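Local coordinates for cysteine-rich repeat secretory protein 2 (Arabidopsis thaliana, PDB 6GRE) that regulates cell-to-cell trafficking through plasmodesmata, restricting their permeability through callose deposition during salicylic acid-triggered immune responses, and supports innate immunity, at residues V12-K17 and S93-L98. Numbering follows the deposited sequence.
With NAG (2-acetamido-2-deoxy-beta-D-glucopyranose), chain C.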
loop_
_atom_site.group_PDB
_atom_site.type_symbol
_atom_site.label_atom_id
_atom_site.label_comp_id
_atom_site.label_asym_id
_atom_site.label_seq_id
_atom_site.Cartn_x
_atom_site.Cartn_y
_atom_site.Cartn_z
ATOM N N VAL A 12 -10.483 0.172 2.381
ATOM C CA VAL A 12 -11.142 1.401 2.700
ATOM C C VAL A 12 -12.074 1.744 1.537
ATOM O O VAL A 12 -11.596 1.859 0.399
ATOM C CB VAL A 12 -10.147 2.546 2.917
ATOM C CG1 VAL A 12 -10.869 3.811 3.362
ATOM C CG2 VAL A 12 -9.051 2.142 3.880
ATOM N N CYS A 13 -13.358 1.985 1.853
ATOM C CA CYS A 13 -14.446 2.177 0.864
ATOM C C CYS A 13 -15.249 3.424 1.259
ATOM O O CYS A 13 -15.730 3.496 2.377
ATOM C CB CYS A 13 -15.360 0.956 0.822
ATOM S SG CYS A 13 -14.509 -0.645 0.768
ATOM N N SER A 14 -15.371 4.407 0.365
ATOM C CA SER A 14 -16.095 5.672 0.681
ATOM C C SER A 14 -17.561 5.400 0.979
ATOM O O SER A 14 -18.164 4.548 0.341
ATOM C CB SER A 14 -15.969 6.678 -0.435
ATOM O OG SER A 14 -16.531 6.169 -1.653
ATOM N N PRO A 15 -18.173 6.088 1.976
ATOM C CA PRO A 15 -19.632 6.113 2.114
ATOM C C PRO A 15 -20.375 6.490 0.828
ATOM O O PRO A 15 -21.393 5.889 0.520
ATOM C CB PRO A 15 -19.863 7.198 3.170
ATOM C CG PRO A 15 -18.635 7.105 4.044
ATOM C CD PRO A 15 -17.499 6.773 3.092
ATOM N N ALA A 16 -19.847 7.474 0.102
ATOM C CA ALA A 16 -20.458 7.953 -1.140
ATOM C C ALA A 16 -20.367 6.864 -2.215
ATOM O O ALA A 16 -19.298 6.288 -2.427
ATOM C CB ALA A 16 -19.809 9.229 -1.596
ATOM N N LYS A 17 -21.502 6.625 -2.890
ATOM C CA LYS A 17 -21.662 5.577 -3.910
ATOM C C LYS A 17 -22.003 6.203 -5.264
ATOM O O LYS A 17 -22.689 7.226 -5.337
ATOM C CB LYS A 17 -22.775 4.588 -3.557
ATOM C CG LYS A 17 -22.746 3.993 -2.157
ATOM C CD LYS A 17 -21.398 3.432 -1.756
ATOM C CE LYS A 17 -21.412 2.790 -0.389
ATOM N NZ LYS A 17 -21.979 1.425 -0.437
ATOM N N SER A 93 -18.753 1.999 -3.981
ATOM C CA SER A 93 -18.046 3.175 -3.477
ATOM C C SER A 93 -17.305 3.889 -4.606
ATOM O O SER A 93 -16.667 3.241 -5.410
ATOM C CB SER A 93 -17.073 2.789 -2.394
ATOM O OG SER A 93 -17.754 2.439 -1.206
ATOM N N TYR A 94 -17.348 5.223 -4.611
ATOM C CA TYR A 94 -16.537 6.006 -5.512
ATOM C C TYR A 94 -15.048 5.762 -5.231
ATOM O O TYR A 94 -14.254 5.684 -6.159
ATOM C CB TYR A 94 -16.783 7.509 -5.368
ATOM C CG TYR A 94 -17.972 8.027 -6.142
ATOM C CD1 TYR A 94 -17.921 8.143 -7.517
ATOM C CD2 TYR A 94 -19.110 8.451 -5.484
ATOM C CE1 TYR A 94 -19.003 8.628 -8.242
ATOM C CE2 TYR A 94 -20.195 8.944 -6.190
ATOM C CZ TYR A 94 -20.141 9.025 -7.566
ATOM O OH TYR A 94 -21.222 9.521 -8.248
ATOM N N SER A 95 -14.687 5.651 -3.941
ATOM C CA SER A 95 -13.281 5.490 -3.542
ATOM C C SER A 95 -13.072 4.102 -2.923
ATOM O O SER A 95 -13.830 3.671 -2.061
ATOM C CB SER A 95 -12.867 6.595 -2.592
ATOM O OG SER A 95 -13.414 7.852 -2.985
ATOM N N GLY A 96 -12.027 3.400 -3.376
ATOM C CA GLY A 96 -11.704 2.101 -2.863
ATOM C C GLY A 96 -10.188 1.958 -2.778
ATOM O O GLY A 96 -9.461 2.386 -3.676
ATOM N N PHE A 97 -9.741 1.355 -1.682
ATOM C CA PHE A 97 -8.329 1.153 -1.380
ATOM C C PHE A 97 -8.203 -0.246 -0.778
ATOM O O PHE A 97 -8.733 -0.439 0.317
ATOM C CB PHE A 97 -7.869 2.286 -0.445
ATOM C CG PHE A 97 -6.401 2.335 -0.078
ATOM C CD1 PHE A 97 -5.468 1.520 -0.700
ATOM C CD2 PHE A 97 -5.939 3.249 0.857
ATOM C CE1 PHE A 97 -4.125 1.554 -0.356
ATOM C CE2 PHE A 97 -4.593 3.279 1.202
ATOM C CZ PHE A 97 -3.689 2.461 0.574
ATOM N N LEU A 98 -7.524 -1.156 -1.466
ATOM C CA LEU A 98 -7.329 -2.492 -0.963
ATOM C C LEU A 98 -5.830 -2.765 -0.862
ATOM O O LEU A 98 -5.110 -2.648 -1.845
ATOM C CB LEU A 98 -8.022 -3.491 -1.889
ATOM C CG LEU A 98 -8.098 -4.920 -1.385
ATOM C CD1 LEU A 98 -9.042 -5.033 -0.208
ATOM C CD2 LEU A 98 -8.562 -5.835 -2.495
HETATM C C1 NAG C . -16.673 12.692 -5.929
HETATM C C2 NAG C . -16.958 14.090 -6.472
HETATM C C3 NAG C . -17.508 14.986 -5.380
HETATM C C4 NAG C . -18.724 14.328 -4.761
HETATM C C5 NAG C . -18.454 12.872 -4.352
HETATM C C6 NAG C . -19.741 12.141 -4.007
HETATM C C7 NAG C . -15.524 14.794 -8.306
HETATM C C8 NAG C . -14.265 15.492 -8.707
HETATM N N2 NAG C . -15.778 14.732 -7.007
HETATM O O3 NAG C . -17.856 16.240 -5.973
HETATM O O4 NAG C . -19.144 15.090 -3.618
HETATM O O5 NAG C . -17.865 12.126 -5.420
HETATM O O6 NAG C . -20.623 12.132 -5.148
HETATM O O7 NAG C . -16.282 14.305 -9.140
HETATM O O HOH W 1 -19.379 0.397 -0.396
#
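Ser-93 meets Ser-14 where the outermost strand 10-13 of the first Gnk2-homologous (DUF26) domain leaves its five-stranded antiparallel sheet, beside strand 96-99. The Ser-93 hydroxyl donates to Ser-14 O (OG to O 2.6 Å), lying in the carbonyl plane on a lone pair. It also takes a hydrogen from a water that accepts from Lys-17 NZ, and Cys-90 O, hydrogen-bonded to it too, must share its one proton; Asn-92 also bonds that ammonium. Cys-90 is the disulfide partner of Cys-13, so covalent and polar links tie the strand end to the end of helix 72-90.

Tyr-94 gives its N-H to Ala-16 O (N to O 3.1 Å), nearly straight at 168°. Its ring brings CD2 to 4.0 Å from Ala-16 CB, while CE2 comes within 3.1 Å of Lys-17 O. O5 of the bound N-acetylglucosamine lies over one ring face, offset toward the rim, while its O6 comes nearest, at CE2; Asn-109 completes this glycan site.

Ser-95 bonds Ser-14 twice: its O accepts from Ser-14 N, and its N donates to the side-chain OG. With chi1 at 61°, Ser-14 OG sits between its backbone N and carbonyl carbon, and from there it also donates to Ala-16 O, pinning the turn through Pro-15.

Gly-96 faces Cys-13 in a non-hydrogen-bonded pair, its CA touching Val-12 O by a CA-H...O contact. Phe-97 closes a hydrogen-bonded pair with Val-12: Val-12 N to Phe-97 O and Phe-97 N to Val-12 O each measure 2.8 Å, but the second is more bent, at 135°, and the two CB atoms stand 4.1 Å apart.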